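Oxidoreductase, NAD-binding/iron-sulfur cluster-binding protein (Nitratireductor pacificus pht-3B, PDB 6ZXU) carries out catabolic reductive dehalogenation, housing a cobalamin and two [4Fe-4S] clusters that probably pass electrons to the corrinoid. Local coordinates at residues A[59-64]-A[232-237]. Sequence-based numbering, arbitrary orientation.
Sequences ARQPED and FRLGVV
Gln61 and Arg233 exemplify how side chains fix an irregular loop to a strand. The Gln61 chain, extended beyond CG (chi2 -172°), reaches across to the strand, where OE1 accepts the hydrogen bond from Leu234 N at 2.7 Å, the donor tilted from the carbonyl plane. A water, at a long 3.3 Å from Gln61 NE2, links that amide to Leu234 O. Arg233 folds back, bent at chi2 and chi3 (both -71°), and its guanidinium stacks on the Gln61 amide, Gln61 CD lying 4.0 Å above the guanidinium centre. Arg233 NH1 grips two acceptors: Pro62 O at 2.8 Å, in the guanidinium plane, and Glu63 OE1 at 3.1 Å, a salt bridge with NH1 above the carboxylate plane. With a methionine in place of Arg233, the Glu63 carboxylate is likely to lose its charged mate and the Gln61 amide to be held less firmly. Pro62 CG makes a CH-pi contact over one face of the Phe232 ring, 4.0 Å from its centroid. Asp173 of helix 168-190 pairs with Arg233 NE, and Leu206 of helix 206-212 packs on Gln61 and Leu234; the contact ties the loop before helix 74-85 to inner strand 232-239 of the antiparallel sheet.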
loop_
_atom_site.group_PDB
_atom_site.type_symbol
_atom_site.label_atom_id
_atom_site.label_comp_id
_atom_site.label_asym_id
_atom_site.label_seq_id
_atom_site.Cartn_x
_atom_site.Cartn_y
_atom_site.Cartn_z
ATOM N N ALA A 59 14.972 -15.057 27.980
ATOM C CA ALA A 59 13.760 -14.265 27.661
ATOM C C ALA A 59 12.948 -14.822 26.475
ATOM O O ALA A 59 13.484 -15.408 25.593
ATOM C CB ALA A 59 14.143 -12.841 27.334
ATOM N N ARG A 60 11.649 -14.639 26.527
ATOM C CA ARG A 60 10.769 -15.030 25.430
ATOM C C ARG A 60 10.004 -13.795 24.935
ATOM O O ARG A 60 9.894 -12.797 25.628
ATOM C CB ARG A 60 9.757 -16.100 25.875
ATOM C CG ARG A 60 8.759 -15.607 26.919
ATOM C CD ARG A 60 7.592 -16.587 27.050
ATOM N NE ARG A 60 6.587 -16.207 28.052
ATOM C CZ ARG A 60 5.619 -15.274 27.878
ATOM N NH1 ARG A 60 5.505 -14.574 26.732
ATOM N NH2 ARG A 60 4.782 -15.001 28.875
ATOM N N GLN A 61 9.449 -13.935 23.731
ATOM C CA GLN A 61 8.602 -12.936 23.122
ATOM C C GLN A 61 7.272 -12.918 23.788
ATOM O O GLN A 61 6.838 -13.914 24.308
ATOM C CB GLN A 61 8.416 -13.201 21.644
ATOM C CG GLN A 61 9.663 -13.118 20.818
ATOM C CD GLN A 61 9.362 -13.190 19.347
ATOM O OE1 GLN A 61 8.794 -12.271 18.807
ATOM N NE2 GLN A 61 9.786 -14.246 18.681
ATOM N N PRO A 62 6.599 -11.744 23.812
ATOM C CA PRO A 62 5.185 -11.686 24.176
ATOM C C PRO A 62 4.298 -12.646 23.397
ATOM O O PRO A 62 4.563 -12.971 22.257
ATOM C CB PRO A 62 4.758 -10.237 23.805
ATOM C CG PRO A 62 6.033 -9.460 23.832
ATOM C CD PRO A 62 7.096 -10.414 23.370
ATOM N N GLU A 63 3.249 -13.063 24.064
ATOM C CA GLU A 63 2.299 -14.036 23.549
ATOM C C GLU A 63 0.910 -13.513 23.784
ATOM O O GLU A 63 0.710 -12.600 24.577
ATOM C CB GLU A 63 2.424 -15.384 24.308
ATOM C CG GLU A 63 3.709 -16.150 23.976
ATOM C CD GLU A 63 3.734 -16.748 22.551
ATOM O OE1 GLU A 63 4.786 -17.408 22.182
ATOM O OE2 GLU A 63 2.686 -16.623 21.816
ATOM N N ASP A 64 -0.062 -14.143 23.131
ATOM C CA ASP A 64 -1.483 -13.832 23.414
ATOM C C ASP A 64 -1.912 -14.311 24.815
ATOM O O ASP A 64 -1.435 -15.345 25.290
ATOM C CB ASP A 64 -2.414 -14.541 22.441
ATOM C CG ASP A 64 -2.260 -14.058 21.044
ATOM O OD1 ASP A 64 -1.328 -14.606 20.382
ATOM O OD2 ASP A 64 -3.169 -13.255 20.549
ATOM N N PHE A 232 4.367 -7.452 20.975
ATOM C CA PHE A 232 5.053 -7.394 19.726
ATOM C C PHE A 232 5.662 -8.803 19.429
ATOM O O PHE A 232 5.718 -9.652 20.308
ATOM C CB PHE A 232 6.167 -6.337 19.741
ATOM C CG PHE A 232 7.245 -6.630 20.739
ATOM C CD1 PHE A 232 7.108 -6.224 22.045
ATOM C CD2 PHE A 232 8.343 -7.373 20.391
ATOM C CE1 PHE A 232 8.089 -6.521 22.987
ATOM C CE2 PHE A 232 9.349 -7.652 21.331
ATOM C CZ PHE A 232 9.218 -7.231 22.607
ATOM N N ARG A 233 6.106 -8.981 18.184
ATOM C CA ARG A 233 6.883 -10.100 17.753
ATOM C C ARG A 233 8.061 -9.615 16.978
ATOM O O ARG A 233 8.077 -8.456 16.537
ATOM C CB ARG A 233 6.049 -11.116 16.935
ATOM C CG ARG A 233 4.801 -11.558 17.634
ATOM C CD ARG A 233 5.033 -12.488 18.842
ATOM N NE ARG A 233 5.476 -13.790 18.369
ATOM C CZ ARG A 233 5.646 -14.871 19.124
ATOM N NH1 ARG A 233 5.396 -14.885 20.409
ATOM N NH2 ARG A 233 6.009 -15.987 18.524
ATOM N N LEU A 234 9.076 -10.501 16.831
ATOM C CA LEU A 234 10.375 -10.160 16.229
ATOM C C LEU A 234 10.687 -10.836 14.917
ATOM O O LEU A 234 10.269 -11.951 14.684
ATOM C CB LEU A 234 11.510 -10.547 17.168
ATOM C CG LEU A 234 11.476 -9.878 18.533
ATOM C CD1 LEU A 234 12.413 -10.643 19.495
ATOM C CD2 LEU A 234 11.907 -8.422 18.389
ATOM N N GLY A 235 11.399 -10.115 14.052
ATOM C CA GLY A 235 12.031 -10.671 12.890
ATOM C C GLY A 235 13.491 -10.205 12.909
ATOM O O GLY A 235 13.819 -9.179 13.487
ATOM N N VAL A 236 14.357 -10.971 12.260
ATOM C CA VAL A 236 15.811 -10.711 12.163
ATOM C C VAL A 236 16.270 -11.030 10.755
ATOM O O VAL A 236 15.800 -11.969 10.107
ATOM C CB VAL A 236 16.606 -11.555 13.168
ATOM C CG1 VAL A 236 18.085 -11.379 12.923
ATOM C CG2 VAL A 236 16.220 -11.198 14.598
ATOM N N VAL A 237 17.137 -10.195 10.244
ATOM C CA VAL A 237 17.905 -10.541 9.067
ATOM C C VAL A 237 19.396 -10.594 9.486
ATOM O O VAL A 237 19.968 -9.591 9.937
ATOM C CB VAL A 237 17.724 -9.512 7.953
ATOM C CG1 VAL A 237 18.589 -9.851 6.768
ATOM C CG2 VAL A 237 16.235 -9.433 7.529
HETATM O O HOH W 1 8.798 -13.953 15.594
#